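Local coordinates for putative uncharacterized protein (Chaetomium thermophilum, PDB 5T8V) that probably helps load the cohesin ring onto chromatin, this chain being the C-terminal, HEAT-repeat part of an Scc2/Nipped-B-type cohesin loader, at residues S1042-A1050 against Y1114-T1122; L1072-E1083 against L1143-Q1154. All blocks are in the same frame, centred on the assembly; numbering follows the deposited sequence.

Interaction 1: S1042-A1050 against Y1114-T1122; sequences SSPRNYVAA and YDDVASATT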
loop_
_atom_site.group_PDB
_atom_site.type_symbol
_atom_site.label_atom_id
_atom_site.label_comp_id
_atom_site.label_asym_id
_atom_site.label_seq_id
_atom_site.Cartn_x
_atom_site.Cartn_y
_atom_site.Cartn_z
ATOM N N SER A 1042 -5.017 -14.190 -55.358
ATOM C CA SER A 1042 -3.727 -14.779 -55.696
ATOM C C SER A 1042 -3.332 -14.555 -57.151
ATOM O O SER A 1042 -2.190 -14.858 -57.518
ATOM C CB SER A 1042 -3.736 -16.281 -55.400
ATOM O OG SER A 1042 -3.797 -16.520 -54.003
ATOM N N SER A 1043 -4.237 -14.044 -57.981
ATOM C CA SER A 1043 -3.934 -13.655 -59.358
ATOM C C SER A 1043 -4.498 -12.257 -59.577
ATOM O O SER A 1043 -5.488 -12.074 -60.295
ATOM C CB SER A 1043 -4.512 -14.654 -60.361
ATOM O OG SER A 1043 -3.895 -15.924 -60.226
ATOM N N PRO A 1044 -3.883 -11.242 -58.966
ATOM C CA PRO A 1044 -4.510 -9.910 -58.940
ATOM C C PRO A 1044 -4.808 -9.328 -60.310
ATOM O O PRO A 1044 -5.689 -8.465 -60.413
ATOM C CB PRO A 1044 -3.484 -9.055 -58.183
ATOM C CG PRO A 1044 -2.695 -10.031 -57.376
ATOM C CD PRO A 1044 -2.622 -11.272 -58.204
ATOM N N ARG A 1045 -4.112 -9.754 -61.365
ATOM C CA ARG A 1045 -4.362 -9.177 -62.681
ATOM C C ARG A 1045 -5.790 -9.416 -63.151
ATOM O O ARG A 1045 -6.274 -8.684 -64.022
ATOM C CB ARG A 1045 -3.371 -9.735 -63.702
ATOM C CG ARG A 1045 -1.956 -9.195 -63.530
ATOM C CD ARG A 1045 -1.304 -8.861 -64.863
ATOM N NE ARG A 1045 -2.074 -7.876 -65.622
ATOM C CZ ARG A 1045 -2.037 -6.562 -65.413
ATOM N NH1 ARG A 1045 -1.272 -6.051 -64.458
ATOM N NH2 ARG A 1045 -2.776 -5.753 -66.162
ATOM N N ASN A 1046 -6.480 -10.415 -62.596
ATOM C CA ASN A 1046 -7.878 -10.631 -62.945
ATOM C C ASN A 1046 -8.787 -9.554 -62.368
ATOM O O ASN A 1046 -9.875 -9.330 -62.907
ATOM C CB ASN A 1046 -8.337 -12.008 -62.463
ATOM C CG ASN A 1046 -7.832 -13.131 -63.348
ATOM O OD1 ASN A 1046 -7.083 -14.001 -62.902
ATOM N ND2 ASN A 1046 -8.243 -13.121 -64.611
ATOM N N TYR A 1047 -8.366 -8.884 -61.293
ATOM C CA TYR A 1047 -9.183 -7.833 -60.693
ATOM C C TYR A 1047 -9.575 -6.771 -61.713
ATOM O O TYR A 1047 -10.728 -6.325 -61.745
ATOM C CB TYR A 1047 -8.432 -7.175 -59.534
ATOM C CG TYR A 1047 -8.536 -7.880 -58.200
ATOM C CD1 TYR A 1047 -9.758 -8.009 -57.551
ATOM C CD2 TYR A 1047 -7.407 -8.386 -57.572
ATOM C CE1 TYR A 1047 -9.854 -8.641 -56.325
ATOM C CE2 TYR A 1047 -7.492 -9.018 -56.345
ATOM C CZ TYR A 1047 -8.716 -9.142 -55.727
ATOM O OH TYR A 1047 -8.801 -9.771 -54.506
ATOM N N VAL A 1048 -8.627 -6.347 -62.551
ATOM C CA VAL A 1048 -8.832 -5.204 -63.438
ATOM C C VAL A 1048 -9.395 -5.656 -64.779
ATOM O O VAL A 1048 -9.206 -4.983 -65.800
ATOM C CB VAL A 1048 -7.524 -4.416 -63.642
ATOM C CG1 VAL A 1048 -7.044 -3.841 -62.324
ATOM C CG2 VAL A 1048 -6.446 -5.299 -64.268
ATOM N N ALA A 1049 -10.091 -6.789 -64.792
ATOM C CA ALA A 1049 -10.761 -7.264 -65.992
ATOM C C ALA A 1049 -12.209 -6.792 -65.995
ATOM O O ALA A 1049 -12.896 -6.852 -64.971
ATOM C CB ALA A 1049 -10.706 -8.790 -66.074
ATOM N N ALA A 1050 -12.667 -6.316 -67.156
ATOM C CA ALA A 1050 -14.057 -5.892 -67.286
ATOM C C ALA A 1050 -15.020 -6.977 -66.829
ATOM O O ALA A 1050 -16.146 -6.680 -66.418
ATOM C CB ALA A 1050 -14.350 -5.504 -68.736
ATOM N N TYR A 1114 2.136 -5.792 -58.741
ATOM C CA TYR A 1114 0.724 -5.450 -58.879
ATOM C C TYR A 1114 0.405 -4.086 -58.271
ATOM O O TYR A 1114 -0.605 -3.919 -57.585
ATOM C CB TYR A 1114 -0.153 -6.525 -58.243
ATOM C CG TYR A 1114 0.141 -7.924 -58.734
ATOM C CD1 TYR A 1114 -0.268 -8.338 -59.994
ATOM C CD2 TYR A 1114 0.823 -8.833 -57.935
ATOM C CE1 TYR A 1114 -0.001 -9.616 -60.449
ATOM C CE2 TYR A 1114 1.092 -10.114 -58.380
ATOM C CZ TYR A 1114 0.679 -10.501 -59.637
ATOM O OH TYR A 1114 0.941 -11.774 -60.089
ATOM N N ASP A 1115 1.259 -3.094 -58.521
ATOM C CA ASP A 1115 1.012 -1.753 -57.999
ATOM C C ASP A 1115 -0.129 -1.075 -58.753
ATOM O O ASP A 1115 -1.119 -0.639 -58.153
ATOM C CB ASP A 1115 2.290 -0.915 -58.086
ATOM C CG ASP A 1115 3.453 -1.544 -57.341
ATOM O OD1 ASP A 1115 3.213 -2.206 -56.310
ATOM O OD2 ASP A 1115 4.608 -1.374 -57.788
ATOM N N ASP A 1116 -0.006 -0.985 -60.080
ATOM C CA ASP A 1116 -1.015 -0.288 -60.873
ATOM C C ASP A 1116 -2.370 -0.984 -60.801
ATOM O O ASP A 1116 -3.411 -0.329 -60.922
ATOM C CB ASP A 1116 -0.545 -0.170 -62.324
ATOM C CG ASP A 1116 -0.144 -1.506 -62.920
ATOM O OD1 ASP A 1116 0.161 -2.437 -62.146
ATOM O OD2 ASP A 1116 -0.126 -1.619 -64.164
ATOM N N VAL A 1117 -2.379 -2.305 -60.613
ATOM C CA VAL A 1117 -3.632 -3.026 -60.387
ATOM C C VAL A 1117 -4.276 -2.552 -59.089
ATOM O O VAL A 1117 -5.433 -2.101 -59.061
ATOM C CB VAL A 1117 -3.372 -4.544 -60.365
ATOM C CG1 VAL A 1117 -4.588 -5.315 -59.854
ATOM C CG2 VAL A 1117 -2.971 -5.031 -61.754
ATOM N N ALA A 1118 -3.520 -2.654 -57.992
ATOM C CA ALA A 1118 -4.007 -2.218 -56.689
ATOM C C ALA A 1118 -4.563 -0.803 -56.752
ATOM O O ALA A 1118 -5.631 -0.522 -56.198
ATOM C CB ALA A 1118 -2.878 -2.305 -55.659
ATOM N N SER A 1119 -3.855 0.104 -57.428
ATOM C CA SER A 1119 -4.335 1.479 -57.521
ATOM C C SER A 1119 -5.602 1.571 -58.361
ATOM O O SER A 1119 -6.549 2.273 -57.991
ATOM C CB SER A 1119 -3.246 2.379 -58.100
ATOM O OG SER A 1119 -3.714 3.712 -58.197
ATOM N N ALA A 1120 -5.635 0.878 -59.500
ATOM C CA ALA A 1120 -6.826 0.874 -60.342
ATOM C C ALA A 1120 -8.068 0.524 -59.530
ATOM O O ALA A 1120 -9.000 1.332 -59.397
ATOM C CB ALA A 1120 -6.638 -0.113 -61.497
ATOM N N THR A 1121 -8.092 -0.684 -58.962
ATOM C CA THR A 1121 -9.296 -1.116 -58.258
ATOM C C THR A 1121 -9.529 -0.292 -56.997
ATOM O O THR A 1121 -10.676 0.023 -56.656
ATOM C CB THR A 1121 -9.203 -2.601 -57.927
ATOM O OG1 THR A 1121 -7.941 -2.880 -57.309
ATOM C CG2 THR A 1121 -9.346 -3.423 -59.191
ATOM N N THR A 1122 -8.454 0.070 -56.295
ATOM C CA THR A 1122 -8.584 0.916 -55.112
ATOM C C THR A 1122 -9.355 2.190 -55.436
ATOM O O THR A 1122 -10.281 2.573 -54.714
ATOM C CB THR A 1122 -7.199 1.257 -54.555
ATOM O OG1 THR A 1122 -6.598 0.077 -54.010
ATOM C CG2 THR A 1122 -7.290 2.321 -53.463
#

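Interaction 2: L1072-E1083 against L1143-Q1154; sequences LRSLKEFLFSEE and LAVEVLASINRQ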
loop_
_atom_site.group_PDB
_atom_site.type_symbol
_atom_site.label_atom_id
_atom_site.label_comp_id
_atom_site.label_asym_id
_atom_site.label_seq_id
_atom_site.Cartn_x
_atom_site.Cartn_y
_atom_site.Cartn_z
ATOM N N LEU A 1072 -15.086 -7.657 -50.014
ATOM C CA LEU A 1072 -14.200 -6.963 -49.087
ATOM C C LEU A 1072 -13.118 -7.891 -48.551
ATOM O O LEU A 1072 -11.976 -7.467 -48.350
ATOM C CB LEU A 1072 -15.007 -6.366 -47.934
ATOM C CG LEU A 1072 -15.903 -5.174 -48.276
ATOM C CD1 LEU A 1072 -16.774 -4.812 -47.083
ATOM C CD2 LEU A 1072 -15.075 -3.975 -48.717
ATOM N N ARG A 1073 -13.455 -9.157 -48.304
ATOM C CA ARG A 1073 -12.456 -10.091 -47.793
ATOM C C ARG A 1073 -11.376 -10.357 -48.834
ATOM O O ARG A 1073 -10.184 -10.416 -48.503
ATOM C CB ARG A 1073 -13.130 -11.390 -47.357
ATOM C CG ARG A 1073 -13.940 -11.244 -46.078
ATOM C CD ARG A 1073 -14.695 -12.512 -45.724
ATOM N NE ARG A 1073 -15.320 -12.417 -44.406
ATOM C CZ ARG A 1073 -16.124 -13.338 -43.885
ATOM N NH1 ARG A 1073 -16.418 -14.438 -44.568
ATOM N NH2 ARG A 1073 -16.641 -13.158 -42.677
ATOM N N SER A 1074 -11.772 -10.507 -50.099
ATOM C CA SER A 1074 -10.794 -10.675 -51.168
ATOM C C SER A 1074 -9.865 -9.471 -51.247
ATOM O O SER A 1074 -8.636 -9.617 -51.223
ATOM C CB SER A 1074 -11.510 -10.889 -52.502
ATOM O OG SER A 1074 -10.580 -11.125 -53.543
ATOM N N LEU A 1075 -10.437 -8.265 -51.334
ATOM C CA LEU A 1075 -9.602 -7.068 -51.371
ATOM C C LEU A 1075 -8.699 -6.981 -50.147
ATOM O O LEU A 1075 -7.558 -6.512 -50.248
ATOM C CB LEU A 1075 -10.477 -5.817 -51.472
ATOM C CG LEU A 1075 -11.440 -5.742 -52.662
ATOM C CD1 LEU A 1075 -12.166 -4.406 -52.663
ATOM C CD2 LEU A 1075 -10.716 -5.959 -53.984
ATOM N N LYS A 1076 -9.182 -7.435 -48.991
ATOM C CA LYS A 1076 -8.383 -7.380 -47.772
ATOM C C LYS A 1076 -7.175 -8.300 -47.871
ATOM O O LYS A 1076 -6.053 -7.905 -47.530
ATOM C CB LYS A 1076 -9.245 -7.749 -46.563
ATOM C CG LYS A 1076 -8.515 -7.670 -45.227
ATOM C CD LYS A 1076 -9.436 -8.041 -44.080
ATOM C CE LYS A 1076 -8.995 -9.323 -43.393
ATOM N NZ LYS A 1076 -10.072 -9.902 -42.538
ATOM N N GLU A 1077 -7.382 -9.537 -48.331
ATOM C CA GLU A 1077 -6.255 -10.446 -48.520
ATOM C C GLU A 1077 -5.263 -9.878 -49.526
ATOM O O GLU A 1077 -4.052 -9.840 -49.272
ATOM C CB GLU A 1077 -6.757 -11.817 -48.972
ATOM C CG GLU A 1077 -7.645 -12.514 -47.957
ATOM C CD GLU A 1077 -6.956 -12.703 -46.623
ATOM O OE1 GLU A 1077 -5.760 -13.066 -46.622
ATOM O OE2 GLU A 1077 -7.604 -12.475 -45.579
ATOM N N PHE A 1078 -5.766 -9.419 -50.673
ATOM C CA PHE A 1078 -4.892 -8.866 -51.703
ATOM C C PHE A 1078 -4.032 -7.735 -51.149
ATOM O O PHE A 1078 -2.802 -7.759 -51.268
ATOM C CB PHE A 1078 -5.732 -8.379 -52.884
ATOM C CG PHE A 1078 -4.968 -7.543 -53.871
ATOM C CD1 PHE A 1078 -3.769 -7.990 -54.399
ATOM C CD2 PHE A 1078 -5.459 -6.315 -54.282
ATOM C CE1 PHE A 1078 -3.067 -7.222 -55.309
ATOM C CE2 PHE A 1078 -4.763 -5.543 -55.194
ATOM C CZ PHE A 1078 -3.567 -5.996 -55.708
ATOM N N LEU A 1079 -4.665 -6.735 -50.531
ATOM C CA LEU A 1079 -3.920 -5.574 -50.052
ATOM C C LEU A 1079 -2.970 -5.948 -48.918
ATOM O O LEU A 1079 -1.831 -5.464 -48.868
ATOM C CB LEU A 1079 -4.896 -4.488 -49.609
ATOM C CG LEU A 1079 -5.719 -3.900 -50.758
ATOM C CD1 LEU A 1079 -6.971 -3.215 -50.243
ATOM C CD2 LEU A 1079 -4.873 -2.929 -51.568
ATOM N N PHE A 1080 -3.414 -6.806 -47.998
ATOM C CA PHE A 1080 -2.551 -7.224 -46.898
ATOM C C PHE A 1080 -1.291 -7.905 -47.418
ATOM O O PHE A 1080 -0.172 -7.562 -47.013
ATOM C CB PHE A 1080 -3.321 -8.147 -45.955
ATOM C CG PHE A 1080 -4.092 -7.416 -44.894
ATOM C CD1 PHE A 1080 -4.830 -6.287 -45.207
ATOM C CD2 PHE A 1080 -4.082 -7.862 -43.583
ATOM C CE1 PHE A 1080 -5.538 -5.611 -44.232
ATOM C CE2 PHE A 1080 -4.790 -7.193 -42.603
ATOM C CZ PHE A 1080 -5.519 -6.066 -42.929
ATOM N N SER A 1081 -1.449 -8.878 -48.319
ATOM C CA SER A 1081 -0.275 -9.487 -48.933
ATOM C C SER A 1081 0.550 -8.449 -49.685
ATOM O O SER A 1081 1.780 -8.560 -49.750
ATOM C CB SER A 1081 -0.692 -10.622 -49.870
ATOM O OG SER A 1081 -1.464 -10.138 -50.952
ATOM N N GLU A 1082 -0.106 -7.430 -50.249
ATOM C CA GLU A 1082 0.621 -6.332 -50.873
ATOM C C GLU A 1082 1.393 -5.505 -49.855
ATOM O O GLU A 1082 2.274 -4.732 -50.246
ATOM C CB GLU A 1082 -0.345 -5.434 -51.649
ATOM C CG GLU A 1082 -0.770 -6.000 -52.991
ATOM C CD GLU A 1082 0.298 -5.836 -54.055
ATOM O OE1 GLU A 1082 0.801 -4.706 -54.221
ATOM O OE2 GLU A 1082 0.640 -6.838 -54.720
ATOM N N GLU A 1083 1.084 -5.641 -48.564
ATOM C CA GLU A 1083 1.879 -4.989 -47.530
ATOM C C GLU A 1083 3.005 -5.880 -47.025
ATOM O O GLU A 1083 4.130 -5.404 -46.841
ATOM C CB GLU A 1083 0.989 -4.564 -46.362
ATOM C CG GLU A 1083 0.103 -3.387 -46.692
ATOM C CD GLU A 1083 -0.649 -2.868 -45.488
ATOM O OE1 GLU A 1083 -0.332 -3.290 -44.356
ATOM O OE2 GLU A 1083 -1.560 -2.038 -45.675
ATOM N N LEU A 1143 -14.630 -4.444 -41.114
ATOM C CA LEU A 1143 -13.935 -5.017 -42.261
ATOM C C LEU A 1143 -13.632 -3.939 -43.292
ATOM O O LEU A 1143 -12.508 -3.850 -43.808
ATOM C CB LEU A 1143 -14.777 -6.137 -42.874
ATOM C CG LEU A 1143 -14.191 -6.852 -44.094
ATOM C CD1 LEU A 1143 -12.884 -7.541 -43.750
ATOM C CD2 LEU A 1143 -15.189 -7.855 -44.651
ATOM N N ALA A 1144 -14.622 -3.094 -43.593
ATOM C CA ALA A 1144 -14.398 -2.017 -44.553
ATOM C C ALA A 1144 -13.234 -1.127 -44.122
ATOM O O ALA A 1144 -12.281 -0.915 -44.881
ATOM C CB ALA A 1144 -15.673 -1.193 -44.725
ATOM N N VAL A 1145 -13.294 -0.592 -42.899
ATOM C CA VAL A 1145 -12.208 0.252 -42.410
ATOM C C VAL A 1145 -10.909 -0.527 -42.323
ATOM O O VAL A 1145 -9.828 0.069 -42.366
ATOM C CB VAL A 1145 -12.557 0.870 -41.037
ATOM C CG1 VAL A 1145 -12.791 -0.207 -40.018
ATOM C CG2 VAL A 1145 -11.451 1.809 -40.568
ATOM N N GLU A 1146 -10.982 -1.849 -42.182
ATOM C CA GLU A 1146 -9.766 -2.652 -42.184
ATOM C C GLU A 1146 -9.147 -2.695 -43.572
ATOM O O GLU A 1146 -7.927 -2.854 -43.702
ATOM C CB GLU A 1146 -10.069 -4.064 -41.683
ATOM C CG GLU A 1146 -8.840 -4.869 -41.306
ATOM C CD GLU A 1146 -9.194 -6.178 -40.628
ATOM O OE1 GLU A 1146 -10.396 -6.418 -40.392
ATOM O OE2 GLU A 1146 -8.271 -6.965 -40.331
ATOM N N VAL A 1147 -9.966 -2.552 -44.615
ATOM C CA VAL A 1147 -9.433 -2.401 -45.966
ATOM C C VAL A 1147 -8.887 -0.993 -46.177
ATOM O O VAL A 1147 -7.797 -0.816 -46.733
ATOM C CB VAL A 1147 -10.517 -2.754 -47.000
ATOM C CG1 VAL A 1147 -10.084 -2.360 -48.412
ATOM C CG2 VAL A 1147 -10.828 -4.241 -46.943
ATOM N N LEU A 1148 -9.630 0.029 -45.739
ATOM C CA LEU A 1148 -9.175 1.404 -45.946
ATOM C C LEU A 1148 -7.879 1.681 -45.199
ATOM O O LEU A 1148 -7.025 2.431 -45.683
ATOM C CB LEU A 1148 -10.253 2.397 -45.511
ATOM C CG LEU A 1148 -11.040 3.001 -46.673
ATOM C CD1 LEU A 1148 -11.743 1.898 -47.427
ATOM C CD2 LEU A 1148 -12.041 4.027 -46.170
ATOM N N ALA A 1149 -7.719 1.100 -44.008
ATOM C CA ALA A 1149 -6.482 1.289 -43.262
ATOM C C ALA A 1149 -5.290 0.793 -44.064
ATOM O O ALA A 1149 -4.247 1.451 -44.109
ATOM C CB ALA A 1149 -6.564 0.572 -41.915
ATOM N N SER A 1150 -5.430 -0.363 -44.716
ATOM C CA SER A 1150 -4.366 -0.858 -45.581
ATOM C C SER A 1150 -4.153 0.074 -46.767
ATOM O O SER A 1150 -3.021 0.483 -47.059
ATOM C CB SER A 1150 -4.702 -2.273 -46.058
ATOM O OG SER A 1150 -3.706 -2.769 -46.933
ATOM N N ILE A 1151 -5.240 0.427 -47.461
ATOM C CA ILE A 1151 -5.148 1.341 -48.598
ATOM C C ILE A 1151 -4.355 2.584 -48.221
ATOM O O ILE A 1151 -3.566 3.104 -49.020
ATOM C CB ILE A 1151 -6.560 1.703 -49.103
ATOM C CG1 ILE A 1151 -7.210 0.482 -49.764
ATOM C CG2 ILE A 1151 -6.509 2.889 -50.077
ATOM C CD1 ILE A 1151 -8.663 0.678 -50.144
ATOM N N ASN A 1152 -4.546 3.079 -46.998
ATOM C CA ASN A 1152 -3.895 4.314 -46.579
ATOM C C ASN A 1152 -2.452 4.071 -46.150
ATOM O O ASN A 1152 -1.565 4.870 -46.471
ATOM C CB ASN A 1152 -4.694 4.959 -45.445
ATOM C CG ASN A 1152 -4.169 6.328 -45.066
ATOM O OD1 ASN A 1152 -4.380 7.306 -45.783
ATOM N ND2 ASN A 1152 -3.489 6.408 -43.927
ATOM N N ARG A 1153 -2.200 2.975 -45.429
ATOM C CA ARG A 1153 -0.835 2.657 -45.019
ATOM C C ARG A 1153 0.074 2.449 -46.220
ATOM O O ARG A 1153 1.269 2.759 -46.153
ATOM C CB ARG A 1153 -0.822 1.410 -44.132
ATOM C CG ARG A 1153 -1.421 1.616 -42.747
ATOM C CD ARG A 1153 -1.101 0.456 -41.816
ATOM N NE ARG A 1153 -1.347 -0.848 -42.433
ATOM C CZ ARG A 1153 -2.525 -1.466 -42.460
ATOM N NH1 ARG A 1153 -3.595 -0.904 -41.912
ATOM N NH2 ARG A 1153 -2.637 -2.653 -43.042
ATOM N N GLN A 1154 -0.464 1.924 -47.322
ATOM C CA GLN A 1154 0.357 1.707 -48.507
ATOM C C GLN A 1154 0.560 2.988 -49.306
ATOM O O GLN A 1154 1.595 3.143 -49.964
ATOM C CB GLN A 1154 -0.278 0.640 -49.394
ATOM C CG GLN A 1154 -0.391 -0.722 -48.747
ATOM C CD GLN A 1154 -1.012 -1.748 -49.670
ATOM O OE1 GLN A 1154 -0.676 -1.822 -50.853
ATOM N NE2 GLN A 1154 -1.932 -2.542 -49.136
#

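Interaction 1: S1042-A1050 against Y1114-T1122
The ring of Tyr1114 carries Pro1044 on one face and meets Arg1045 at its edge. Pro1044 CG stands over the centre of the Tyr1114 ring, 3.7 Å from the centroid and 8° off the normal. This is a CH-pi contact. Pro1044 CD reaches the phenol end and lies 3.7 Å from Tyr1114 CZ. Arg1045 CG comes in the plane of the same ring, 3.7 Å from Tyr1114 CE1. With chi1 at -53°, Tyr1114 CG lies anti to its carbonyl carbon, and the ring reaches back from the N-cap of helix 1115-1133 over the proline. With only an alanine's methyl in place of the ring, Pro1044 would probably lose its aromatic partner, and the aliphatic part of Arg1045 the ring edge it lies against.

Val1117, one turn on, faces the loop with both methyls. Val1117 CG1 meets Val1048 CG1 at 3.8 Å and also nears the carbonyl oxygen of Pro1044. Its CG2 meets the Arg1045 guanidinium obliquely. The arginine chain bends at chi2 and chi3 to bring that end back to the helix. Its charge lies near Asp1116, with Arg1045 NH1 4.5 Å from Asp1116 OD1, too far for a salt bridge. Val1048 CG1 also touches Ala1120 CB, and Thr1121 CG2 packs on Tyr1047 CB at 3.9 Å. No hydrogen bond crosses the contact.

The loop joins helices 1026-1042 and 1050-1062. Helix 1065-1086 backs it: the Tyr1047 hydroxyl is hydrogen-bonded to the hydroxyl of Ser1074. The loop is thus held between helices 1065-1086 and 1115-1133.

Interaction 2: L1072-E1083 against L1143-Q1154
Leu1079 is a knob in a hole formed by Val1147, Ser1150, Ile1151 and Gln1154, where two helices of the HEAT-repeat solenoid pack side by side. The axes of segments 1072-1083 and 1143-1154 run in the same general direction, 28° apart, and approach to 9.5 Å.

Apolar contacts fill the line between them. Leu1079 CD1 wedges between Val1147 CG1 and Ile1151 CG1, at 3.7 Å from each. At the N-terminal end, Leu1143 spreads its methyls. CD2 packs on Leu1072 CB, and Leu1143 CD1 lies 3.5 Å from Lys1076 CD.

The Phe1080 ring has Lys1076 CG over one face. Its edge meets the backbone oxygen of Glu1146, which lies near the ring plane.

The charged contacts lie at Lys1076 and at Glu1083. Lys1076 NZ is 4.1 Å from Glu1146 OE2, near but short of a salt bridge. Glu1083 makes a true one with Arg1153, the carboxylate and guanidinium planes being 84° apart. The extended chain of Glu1083 (chi2 -173°) carries its carboxylate across to helix 1139-1154. Ser1150 OG gives its proton to Glu1083 OE2 and accepts one from Gln1154 NE2. Arg1153 NH2 meets Glu1083 OE1 at 2.7 Å, on the syn side of the carboxylate.

The centres of interactions 1 and 2 lie about 13 Å apart. Their segments alternate along the chain: loop 1042-1050, helix segment 1072-1083, segment 1114-1122, then segment 1143-1154. Helices 1065-1086, 1115-1133 and 1139-1154 follow one another, so the two contacts cross along the chain. The two touch directly. Pro1044 CB packs on Phe1078 CE1 at 3.4 Å, and Thr1122 CG2 on Ile1151 CG2 at 3.5 Å. Helix 1065-1086 therefore meets the loop of interaction 1 as well as helix 1139-1154. Together the contacts join the loop 1042-1050 and helices 1065-1086, 1115-1133 and 1139-1154 into one packed unit of the solenoid, far from the chain's centre.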